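Local coordinates for protein geranyltranstransferase (IspA) (Helicobacter pylori, PDB 3Q1O) that probably joins isoprenyl diphosphates through magnesium-dependent prenyl transfer, at residues Q234-I239 with N273-L278; Q223-K228 with T280-D285; H94-I99 with A133-S138. All blocks are in the same frame, centred on the assembly; numbering follows the deposited sequence.

How the contacts relate
Along the chain, contact 3 closes before the other two open, and contact 1 is nested inside the loop that contact 2 closes. Contacts 1 and 2 are two levels of one antiparallel pairing between helices 216-243 and 268-287, with centres about 13 Å apart. Contact 3 joins helix 80-101 to helix 124-143 on the opposite side of the chain's centre, its centre about 26 Å from contact 1's and about 27 Å from contact 2's. Contacts 1 and 3 do not touch, yet both reach the same two dimethylallyl diphosphates, so the pocket lies between them. Helices 80-101 and 216-243 thus line facing walls of a mainly helical fold, backed respectively by 124-143, at the subunit interface, and 268-287.

Contact 1 of 3, residues Q234-I239 with N273-L278; sequences QVLDDI and NYAQTL. With DMA (dimethylallyl diphosphate), chain F; DMA (dimethylallyl diphosphate), chain G.
Ala275 is the apolar centre of this contact: its methyl is approached by three branches from helix 216-243. Val235 CG1 and Ile239 CD1 each lie 3.8 Å from Ala275 CB, and Leu236 CD2 lies 4.0 Å from it. Val235 does so with CG1 anti to the backbone N (chi1 171°), while its CG2 turns to Leu278 CD2 at a looser 4.4 Å. The segment axes come within 9.8 Å, their N-to-C directions 147° apart, roughly antiparallel.

Away from Ala275, Gln234 NE2 bonds two carboxylates. At 2.8 Å it reaches Asp238 OD1 near the Gln234 amide plane but from above the carboxylate; at 3.2 Å it takes the anti lone pair of Asp237 OD2. Thr196 meets Gln234 OE1, Lys251 pairs with Asp237, and His192 and Phe262 N bind Asp238.

Gln234 and Asp237 also touch the ligands. Gln234 OE1 is 3.3 Å from C4 of the chain F dimethylallyl diphosphate. Asp237 OD2 is 3.2 Å from O3B of the chain G molecule, two oxygens close but unbonded; Lys251, bonded to both groups, probably offsets the like charges. The chemistry implies a two-faced helix, oily toward helix 268-287 and polar toward the ligands, the second aspartate-rich motif starting at Asp237 and braced by Gln234.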
loop_
_atom_site.group_PDB
_atom_site.type_symbol
_atom_site.label_atom_id
_atom_site.label_comp_id
_atom_site.label_asym_id
_atom_site.label_seq_id
_atom_site.Cartn_x
_atom_site.Cartn_y
_atom_site.Cartn_z
ATOM N N GLN A 234 -14.968 17.891 3.359
ATOM C CA GLN A 234 -13.959 18.613 2.584
ATOM C C GLN A 234 -14.302 20.084 2.339
ATOM O O GLN A 234 -13.409 20.936 2.305
ATOM C CB GLN A 234 -13.687 17.902 1.258
ATOM C CG GLN A 234 -12.484 18.442 0.481
ATOM C CD GLN A 234 -11.209 18.508 1.294
ATOM O OE1 GLN A 234 -10.800 17.521 1.903
ATOM N NE2 GLN A 234 -10.567 19.674 1.298
ATOM N N VAL A 235 -15.592 20.378 2.180
ATOM C CA VAL A 235 -16.044 21.757 2.011
ATOM C C VAL A 235 -15.762 22.547 3.283
ATOM O O VAL A 235 -15.274 23.674 3.224
ATOM C CB VAL A 235 -17.531 21.837 1.584
ATOM C CG1 VAL A 235 -18.036 23.267 1.625
ATOM C CG2 VAL A 235 -17.693 21.269 0.173
ATOM N N LEU A 236 -16.014 21.930 4.429
ATOM C CA LEU A 236 -15.665 22.545 5.708
ATOM C C LEU A 236 -14.152 22.683 5.891
ATOM O O LEU A 236 -13.685 23.648 6.496
ATOM C CB LEU A 236 -16.282 21.767 6.869
ATOM C CG LEU A 236 -17.810 21.779 6.935
ATOM C CD1 LEU A 236 -18.298 20.815 8.006
ATOM C CD2 LEU A 236 -18.328 23.185 7.185
ATOM N N ASP A 237 -13.398 21.727 5.353
ATOM C CA ASP A 237 -11.937 21.771 5.401
ATOM C C ASP A 237 -11.396 22.912 4.549
ATOM O O ASP A 237 -10.439 23.578 4.944
ATOM C CB ASP A 237 -11.323 20.439 4.944
ATOM C CG ASP A 237 -9.801 20.425 5.056
ATOM O OD1 ASP A 237 -9.288 20.409 6.194
ATOM O OD2 ASP A 237 -9.120 20.434 4.006
ATOM N N ASP A 238 -12.013 23.132 3.387
ATOM C CA ASP A 238 -11.661 24.255 2.514
ATOM C C ASP A 238 -11.886 25.597 3.204
ATOM O O ASP A 238 -11.095 26.524 3.035
ATOM C CB ASP A 238 -12.442 24.187 1.205
ATOM C CG ASP A 238 -11.975 23.060 0.299
ATOM O OD1 ASP A 238 -10.988 22.378 0.642
ATOM O OD2 ASP A 238 -12.586 22.858 -0.769
ATOM N N ILE A 239 -12.946 25.672 4.006
ATOM C CA ILE A 239 -13.289 26.878 4.754
ATOM C C ILE A 239 -12.331 27.062 5.926
ATOM O O ILE A 239 -11.977 28.195 6.264
ATOM C CB ILE A 239 -14.785 26.865 5.196
ATOM C CG1 ILE A 239 -15.688 26.925 3.961
ATOM C CG2 ILE A 239 -15.123 28.032 6.118
ATOM C CD1 ILE A 239 -17.134 26.635 4.237
ATOM N N ASN A 273 -22.589 29.345 2.690
ATOM C CA ASN A 273 -23.982 29.022 2.366
ATOM C C ASN A 273 -24.117 27.604 1.841
ATOM O O ASN A 273 -25.015 26.865 2.244
ATOM C CB ASN A 273 -24.540 29.994 1.327
ATOM C CG ASN A 273 -24.748 31.384 1.878
ATOM O OD1 ASN A 273 -24.842 31.582 3.091
ATOM N ND2 ASN A 273 -24.817 32.362 0.983
ATOM N N TYR A 274 -23.204 27.236 0.947
ATOM C CA TYR A 274 -23.178 25.905 0.371
ATOM C C TYR A 274 -22.955 24.883 1.479
ATOM O O TYR A 274 -23.643 23.866 1.525
ATOM C CB TYR A 274 -22.089 25.802 -0.698
ATOM C CG TYR A 274 -22.213 24.595 -1.611
ATOM C CD1 TYR A 274 -22.795 24.711 -2.874
ATOM C CD2 TYR A 274 -21.739 23.342 -1.221
ATOM C CE1 TYR A 274 -22.905 23.613 -3.722
ATOM C CE2 TYR A 274 -21.852 22.237 -2.063
ATOM C CZ TYR A 274 -22.433 22.380 -3.311
ATOM O OH TYR A 274 -22.539 21.288 -4.146
ATOM N N ALA A 275 -22.016 25.179 2.378
ATOM C CA ALA A 275 -21.704 24.289 3.493
ATOM C C ALA A 275 -22.858 24.138 4.486
ATOM O O ALA A 275 -23.137 23.019 4.930
ATOM C CB ALA A 275 -20.431 24.734 4.210
ATOM N N GLN A 276 -23.531 25.242 4.822
ATOM C CA GLN A 276 -24.647 25.189 5.780
ATOM C C GLN A 276 -25.797 24.331 5.267
ATOM O O GLN A 276 -26.399 23.578 6.037
ATOM C CB GLN A 276 -25.165 26.580 6.170
ATOM C CG GLN A 276 -24.225 27.416 7.056
ATOM C CD GLN A 276 -23.832 26.739 8.366
ATOM O OE1 GLN A 276 -22.647 26.530 8.634
ATOM N NE2 GLN A 276 -24.825 26.401 9.189
ATOM N N THR A 277 -26.079 24.420 3.970
ATOM C CA THR A 277 -27.182 23.658 3.390
ATOM C C THR A 277 -26.790 22.200 3.164
ATOM O O THR A 277 -27.643 21.303 3.190
ATOM C CB THR A 277 -27.730 24.287 2.078
ATOM O OG1 THR A 277 -26.714 24.287 1.072
ATOM C CG2 THR A 277 -28.209 25.711 2.322
ATOM N N LEU A 278 -25.501 21.970 2.939
ATOM C CA LEU A 278 -24.978 20.616 2.882
ATOM C C LEU A 278 -25.067 19.934 4.257
ATOM O O LEU A 278 -25.490 18.785 4.345
ATOM C CB LEU A 278 -23.548 20.628 2.353
ATOM C CG LEU A 278 -23.062 19.459 1.507
ATOM C CD1 LEU A 278 -24.092 19.035 0.467
ATOM C CD2 LEU A 278 -21.773 19.878 0.829
HETATM C C1 DMA F . -7.218 15.940 6.604
HETATM O O1 DMA F . -8.013 15.097 7.443
HETATM C C2 DMA F . -7.485 15.282 5.274
HETATM C C3 DMA F . -8.502 15.652 4.480
HETATM C C4 DMA F . -9.409 16.803 4.822
HETATM C C5 DMA F . -8.712 14.900 3.195
HETATM P PA DMA F . -8.482 15.428 8.934
HETATM O O1A DMA F . -9.226 14.217 9.445
HETATM O O2A DMA F . -9.147 16.787 8.936
HETATM O O3A DMA F . -7.061 15.549 9.693
HETATM P PB DMA F . -6.643 14.636 10.953
HETATM O O1B DMA F . -5.300 15.223 11.316
HETATM O O2B DMA F . -7.740 14.818 11.983
HETATM O O3B DMA F . -6.585 13.236 10.404
HETATM C C1 DMA G . -5.696 16.235 1.118
HETATM O O1 DMA G . -6.521 17.317 0.688
HETATM C C2 DMA G . -6.229 14.893 0.696
HETATM C C3 DMA G . -5.730 13.768 1.220
HETATM C C4 DMA G . -4.624 13.799 2.229
HETATM C C5 DMA G . -6.283 12.443 0.778
HETATM P PA DMA G . -6.051 18.770 1.192
HETATM O O1A DMA G . -4.642 18.959 0.682
HETATM O O2A DMA G . -7.115 19.786 0.865
HETATM O O3A DMA G . -6.035 18.507 2.787
HETATM P PB DMA G . -5.256 19.410 3.867
HETATM O O1B DMA G . -5.543 18.683 5.159
HETATM O O2B DMA G . -3.812 19.393 3.421
HETATM O O3B DMA G . -5.918 20.761 3.778
#

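Contact 2 of 3, residues Q223-K228 with T280-D285; sequences QAFGLK and TEVLND
The Phe225 ring meets helix 268-287 edge-on: Val282 O lies in the plane of the ring, 3.4 Å from CE1, so an aromatic C-H faces a backbone carbonyl oxygen. Asp285 CB sits farther along the same edge, 4.2 Å from CD1, and the Asp285 carboxylate is turned 62° from the ring. One face of the ring is stacked on Trp221, from the preceding turn of its own helix. A trans first torsion lets Phe225 reach across between the helices, and its CZ comes 3.9 Å from Val282 CG1, the two side chains crossing at about a right angle.

Charge takes over one turn further on. Lys228 NZ forms a salt bridge with Glu281 OE2 at 2.8 Å, meeting the oxygen nearly in line with its C-O bond. The lysine chain is bent at its last two torsions (chi3 -70°, chi4 -82°), which brings its last methylenes across both carboxylates; Asp285 OD1 is 3.3 Å from Lys228 CE. The Asp285 oxygen remains 4.3 Å from Lys228 NZ, beyond a salt bridge, although its charge would probably still favour the ammonium group.

Burial follows the same division, with Phe225 and Val282 enclosed and Glu281 exposed. The segments are nearly antiparallel, their axes 10.6 Å apart at closest. Leu304 of helix 294-308 touches both Phe225 and Val282, and Leu204 of helix 185-211 also packs on Phe225, so the aromatic side chain lies where four helices of the bundle converge.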
loop_
_atom_site.group_PDB
_atom_site.type_symbol
_atom_site.label_atom_id
_atom_site.label_comp_id
_atom_site.label_asym_id
_atom_site.label_seq_id
_atom_site.Cartn_x
_atom_site.Cartn_y
_atom_site.Cartn_z
ATOM N N GLN A 223 -22.888 3.767 2.506
ATOM C CA GLN A 223 -22.000 4.118 1.416
ATOM C C GLN A 223 -22.401 5.444 0.774
ATOM O O GLN A 223 -21.545 6.296 0.509
ATOM C CB GLN A 223 -21.971 2.984 0.393
ATOM C CG GLN A 223 -20.953 3.180 -0.707
ATOM C CD GLN A 223 -20.621 1.906 -1.457
ATOM O OE1 GLN A 223 -19.454 1.636 -1.750
ATOM N NE2 GLN A 223 -21.643 1.122 -1.784
ATOM N N ALA A 224 -23.699 5.624 0.556
ATOM C CA ALA A 224 -24.221 6.858 -0.023
ATOM C C ALA A 224 -24.116 8.011 0.964
ATOM O O ALA A 224 -23.793 9.134 0.581
ATOM C CB ALA A 224 -25.662 6.669 -0.472
ATOM N N PHE A 225 -24.387 7.723 2.236
ATOM C CA PHE A 225 -24.318 8.728 3.281
ATOM C C PHE A 225 -22.904 9.272 3.424
ATOM O O PHE A 225 -22.717 10.476 3.612
ATOM C CB PHE A 225 -24.793 8.150 4.611
ATOM C CG PHE A 225 -24.813 9.148 5.734
ATOM C CD1 PHE A 225 -25.784 10.151 5.774
ATOM C CD2 PHE A 225 -23.867 9.082 6.758
ATOM C CE1 PHE A 225 -25.816 11.071 6.824
ATOM C CE2 PHE A 225 -23.888 10.002 7.809
ATOM C CZ PHE A 225 -24.867 10.997 7.842
ATOM N N GLY A 226 -21.924 8.373 3.323
ATOM C CA GLY A 226 -20.513 8.719 3.438
ATOM C C GLY A 226 -19.989 9.604 2.327
ATOM O O GLY A 226 -19.163 10.478 2.575
ATOM N N LEU A 227 -20.464 9.378 1.106
ATOM C CA LEU A 227 -20.097 10.226 -0.024
ATOM C C LEU A 227 -20.636 11.648 0.132
ATOM O O LEU A 227 -19.948 12.620 -0.182
ATOM C CB LEU A 227 -20.554 9.614 -1.358
ATOM C CG LEU A 227 -19.903 8.292 -1.810
ATOM C CD1 LEU A 227 -20.356 7.905 -3.233
ATOM C CD2 LEU A 227 -18.364 8.309 -1.705
ATOM N N LYS A 228 -21.862 11.764 0.623
ATOM C CA LYS A 228 -22.482 13.069 0.827
ATOM C C LYS A 228 -21.835 13.788 2.007
ATOM O O LYS A 228 -21.505 14.973 1.908
ATOM C CB LYS A 228 -23.990 12.925 1.044
ATOM C CG LYS A 228 -24.784 14.195 0.750
ATOM C CD LYS A 228 -26.263 14.025 1.071
ATOM C CE LYS A 228 -26.971 13.085 0.095
ATOM N NZ LYS A 228 -27.369 13.771 -1.162
ATOM N N THR A 280 -27.195 20.632 6.632
ATOM C CA THR A 280 -28.619 20.455 6.917
ATOM C C THR A 280 -29.138 19.181 6.256
ATOM O O THR A 280 -29.825 18.388 6.897
ATOM C CB THR A 280 -29.440 21.703 6.475
ATOM O OG1 THR A 280 -29.024 22.841 7.237
ATOM C CG2 THR A 280 -30.941 21.508 6.678
ATOM N N GLU A 281 -28.769 18.972 4.994
ATOM C CA GLU A 281 -29.155 17.760 4.277
ATOM C C GLU A 281 -28.566 16.490 4.904
ATOM O O GLU A 281 -29.257 15.468 4.995
ATOM C CB GLU A 281 -28.794 17.855 2.794
ATOM C CG GLU A 281 -29.570 16.861 1.929
ATOM C CD GLU A 281 -29.271 16.983 0.444
ATOM O OE1 GLU A 281 -29.653 18.006 -0.167
ATOM O OE2 GLU A 281 -28.673 16.038 -0.114
ATOM N N VAL A 282 -27.306 16.570 5.344
ATOM C CA VAL A 282 -26.618 15.450 5.998
ATOM C C VAL A 282 -27.366 15.000 7.258
ATOM O O VAL A 282 -27.677 13.814 7.410
ATOM C CB VAL A 282 -25.121 15.783 6.300
ATOM C CG1 VAL A 282 -24.518 14.805 7.297
ATOM C CG2 VAL A 282 -24.307 15.769 5.022
ATOM N N LEU A 283 -27.692 15.958 8.122
ATOM C CA LEU A 283 -28.434 15.680 9.356
ATOM C C LEU A 283 -29.876 15.239 9.108
ATOM O O LEU A 283 -30.406 14.436 9.877
ATOM C CB LEU A 283 -28.405 16.886 10.295
ATOM C CG LEU A 283 -27.029 17.273 10.848
ATOM C CD1 LEU A 283 -27.101 18.604 11.569
ATOM C CD2 LEU A 283 -26.470 16.196 11.779
ATOM N N ASN A 284 -30.501 15.759 8.047
ATOM C CA ASN A 284 -31.830 15.292 7.625
ATOM C C ASN A 284 -31.836 13.855 7.131
ATOM O O ASN A 284 -32.734 13.086 7.474
ATOM C CB ASN A 284 -32.442 16.207 6.560
ATOM C CG ASN A 284 -33.062 17.458 7.151
ATOM O OD1 ASN A 284 -33.223 17.572 8.367
ATOM N ND2 ASN A 284 -33.407 18.412 6.291
ATOM N N ASP A 285 -30.828 13.496 6.335
ATOM C CA ASP A 285 -30.648 12.115 5.876
ATOM C C ASP A 285 -30.465 11.157 7.044
ATOM O O ASP A 285 -30.924 10.019 7.001
ATOM C CB ASP A 285 -29.450 12.006 4.936
ATOM C CG ASP A 285 -29.738 12.554 3.558
ATOM O OD1 ASP A 285 -28.777 12.692 2.782
ATOM O OD2 ASP A 285 -30.910 12.846 3.240
#

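Contact 3 of 3, residues H94-I99 with A133-S138; sequences HTYSLI and ALNTYS. With DMA (dimethylallyl diphosphate), chain F; DMA (dimethylallyl diphosphate), chain G.
Tyr96 packs against Leu134 and Asn135 where two antiparallel helices of the all-alpha isoprenoid synthase fold run side by side, their segment axes 8.3 Å apart at closest. This is the tight part. Asn135 CB stands over the centre of the Tyr96 ring, 3.7 Å from its centroid and 10° off the ring normal, which makes a CH-pi contact. The two side chains point the same way, and the amide is stacked on the ring, planes 7° apart. At the root of the ring, Tyr96 CB meets Leu134 CB at 3.8 Å, consistent with the close backbones there: the CA atoms of Tyr96 and Leu134 are 5.4 Å apart.

Packing is looser toward Thr95. Leu134 CD1 touches Ile99 CD1 at 3.7 Å, the two chains crossing at about a right angle, but only approaches Thr95 CG2 to 4.3 Å. The hydroxyl of Thr95 is engaged elsewhere, with Glu91 O and Arg113. Every touching residue is buried, so the slack is a difference within the interior and does not mark a solvent-facing side. The second subunit closes the outer flank: its Asp132 packs on Tyr96, and its Asn135 on Asn135.

The other side of helix 80-101 faces the two bound dimethylallyl diphosphates, and the helix runs on to Asp101, a magnesium ligand. Leu98 CD2 touches both ligands, 3.8 Å from C2 of the chain F molecule and also near C4 of the chain G one, while Leu98 CG sits above one face of the His94 imidazole, toward its rim. That ring, swung away from its own backbone N (chi1 172°), donates from NE2 to O3B of the chain F diphosphate at 2.6 Å.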
loop_
_atom_site.group_PDB
_atom_site.type_symbol
_atom_site.label_atom_id
_atom_site.label_comp_id
_atom_site.label_asym_id
_atom_site.label_seq_id
_atom_site.Cartn_x
_atom_site.Cartn_y
_atom_site.Cartn_z
ATOM N N HIS A 94 -4.973 6.685 6.110
ATOM C CA HIS A 94 -5.244 8.118 6.147
ATOM C C HIS A 94 -3.968 8.937 6.425
ATOM O O HIS A 94 -3.673 9.888 5.700
ATOM C CB HIS A 94 -6.351 8.437 7.158
ATOM C CG HIS A 94 -6.555 9.902 7.376
ATOM N ND1 HIS A 94 -6.832 10.776 6.346
ATOM C CD2 HIS A 94 -6.511 10.649 8.503
ATOM C CE1 HIS A 94 -6.940 12.001 6.829
ATOM N NE2 HIS A 94 -6.751 11.952 8.135
ATOM N N THR A 95 -3.205 8.537 7.443
ATOM C CA THR A 95 -1.935 9.185 7.787
ATOM C C THR A 95 -0.910 9.143 6.641
ATOM O O THR A 95 -0.241 10.146 6.366
ATOM C CB THR A 95 -1.317 8.572 9.061
ATOM O OG1 THR A 95 -2.267 8.632 10.134
ATOM C CG2 THR A 95 -0.077 9.319 9.468
ATOM N N TYR A 96 -0.792 7.993 5.976
ATOM C CA TYR A 96 0.057 7.877 4.787
ATOM C C TYR A 96 -0.275 8.947 3.735
ATOM O O TYR A 96 0.634 9.568 3.185
ATOM C CB TYR A 96 0.021 6.444 4.200
ATOM C CG TYR A 96 -0.359 6.345 2.729
ATOM C CD1 TYR A 96 0.486 6.826 1.719
ATOM C CD2 TYR A 96 -1.571 5.767 2.347
ATOM C CE1 TYR A 96 0.117 6.760 0.377
ATOM C CE2 TYR A 96 -1.943 5.691 1.004
ATOM C CZ TYR A 96 -1.091 6.189 0.029
ATOM O OH TYR A 96 -1.444 6.112 -1.293
ATOM N N SER A 97 -1.564 9.161 3.464
ATOM C CA SER A 97 -1.984 10.130 2.448
ATOM C C SER A 97 -1.615 11.551 2.837
ATOM O O SER A 97 -1.225 12.328 1.979
ATOM C CB SER A 97 -3.483 10.040 2.177
ATOM O OG SER A 97 -4.227 10.574 3.258
ATOM N N LEU A 98 -1.752 11.873 4.128
ATOM C CA LEU A 98 -1.317 13.159 4.687
ATOM C C LEU A 98 0.175 13.406 4.469
ATOM O O LEU A 98 0.562 14.481 3.994
ATOM C CB LEU A 98 -1.641 13.249 6.181
ATOM C CG LEU A 98 -3.094 13.101 6.640
ATOM C CD1 LEU A 98 -3.215 13.307 8.146
ATOM C CD2 LEU A 98 -3.990 14.067 5.908
ATOM N N ILE A 99 0.999 12.404 4.792
ATOM C CA ILE A 99 2.457 12.476 4.594
ATOM C C ILE A 99 2.824 12.769 3.137
ATOM O O ILE A 99 3.619 13.677 2.862
ATOM C CB ILE A 99 3.172 11.193 5.085
ATOM C CG1 ILE A 99 3.055 11.080 6.604
ATOM C CG2 ILE A 99 4.654 11.192 4.676
ATOM C CD1 ILE A 99 3.191 9.670 7.124
ATOM N N ALA A 133 5.404 2.891 3.656
ATOM C CA ALA A 133 5.332 1.912 4.731
ATOM C C ALA A 133 3.958 1.879 5.398
ATOM O O ALA A 133 3.422 0.803 5.638
ATOM C CB ALA A 133 6.450 2.154 5.763
ATOM N N LEU A 134 3.381 3.048 5.670
ATOM C CA LEU A 134 2.066 3.101 6.313
ATOM C C LEU A 134 0.940 2.645 5.390
ATOM O O LEU A 134 -0.033 2.035 5.846
ATOM C CB LEU A 134 1.794 4.484 6.896
ATOM C CG LEU A 134 2.606 4.771 8.167
ATOM C CD1 LEU A 134 2.777 6.254 8.372
ATOM C CD2 LEU A 134 1.962 4.148 9.394
ATOM N N ASN A 135 1.093 2.930 4.100
ATOM C CA ASN A 135 0.204 2.421 3.048
ATOM C C ASN A 135 0.139 0.887 3.117
ATOM O O ASN A 135 -0.939 0.306 3.247
ATOM C CB ASN A 135 0.725 2.924 1.697
ATOM C CG ASN A 135 -0.203 2.628 0.508
ATOM O OD1 ASN A 135 0.101 3.026 -0.624
ATOM N ND2 ASN A 135 -1.305 1.942 0.745
ATOM N N THR A 136 1.305 0.252 3.068
ATOM C CA THR A 136 1.423 -1.199 3.108
ATOM C C THR A 136 1.014 -1.743 4.481
ATOM O O THR A 136 0.360 -2.787 4.570
ATOM C CB THR A 136 2.871 -1.626 2.742
ATOM O OG1 THR A 136 3.242 -1.009 1.503
ATOM C CG2 THR A 136 2.993 -3.132 2.588
ATOM N N TYR A 137 1.373 -1.015 5.539
ATOM C CA TYR A 137 1.112 -1.429 6.912
ATOM C C TYR A 137 -0.369 -1.544 7.258
ATOM O O TYR A 137 -0.749 -2.394 8.065
ATOM C CB TYR A 137 1.807 -0.501 7.905
ATOM C CG TYR A 137 1.856 -1.052 9.312
ATOM C CD1 TYR A 137 1.263 -0.362 10.377
ATOM C CD2 TYR A 137 2.486 -2.277 9.581
ATOM C CE1 TYR A 137 1.313 -0.869 11.681
ATOM C CE2 TYR A 137 2.531 -2.797 10.877
ATOM C CZ TYR A 137 1.946 -2.088 11.917
ATOM O OH TYR A 137 1.993 -2.601 13.187
ATOM N N SER A 138 -1.186 -0.685 6.646
ATOM C CA SER A 138 -2.645 -0.752 6.732
ATOM C C SER A 138 -3.150 -2.144 6.435
ATOM O O SER A 138 -3.999 -2.670 7.141
ATOM C CB SER A 138 -3.274 0.211 5.730
ATOM O OG SER A 138 -2.756 1.504 5.949
HETATM C C1 DMA F . -7.218 15.940 6.604
HETATM O O1 DMA F . -8.013 15.097 7.443
HETATM C C2 DMA F . -7.485 15.282 5.274
HETATM C C3 DMA F . -8.502 15.652 4.480
HETATM C C4 DMA F . -9.409 16.803 4.822
HETATM C C5 DMA F . -8.712 14.900 3.195
HETATM P PA DMA F . -8.482 15.428 8.934
HETATM O O1A DMA F . -9.226 14.217 9.445
HETATM O O2A DMA F . -9.147 16.787 8.936
HETATM O O3A DMA F . -7.061 15.549 9.693
HETATM P PB DMA F . -6.643 14.636 10.953
HETATM O O1B DMA F . -5.300 15.223 11.316
HETATM O O2B DMA F . -7.740 14.818 11.983
HETATM O O3B DMA F . -6.585 13.236 10.404
HETATM C C1 DMA G . -5.696 16.235 1.118
HETATM O O1 DMA G . -6.521 17.317 0.688
HETATM C C2 DMA G . -6.229 14.893 0.696
HETATM C C3 DMA G . -5.730 13.768 1.220
HETATM C C4 DMA G . -4.624 13.799 2.229
HETATM C C5 DMA G . -6.283 12.443 0.778
HETATM P PA DMA G . -6.051 18.770 1.192
HETATM O O1A DMA G . -4.642 18.959 0.682
HETATM O O2A DMA G . -7.115 19.786 0.865
HETATM O O3A DMA G . -6.035 18.507 2.787
HETATM P PB DMA G . -5.256 19.410 3.867
HETATM O O1B DMA G . -5.543 18.683 5.159
HETATM O O2B DMA G . -3.812 19.393 3.421
HETATM O O3B DMA G . -5.918 20.761 3.778
#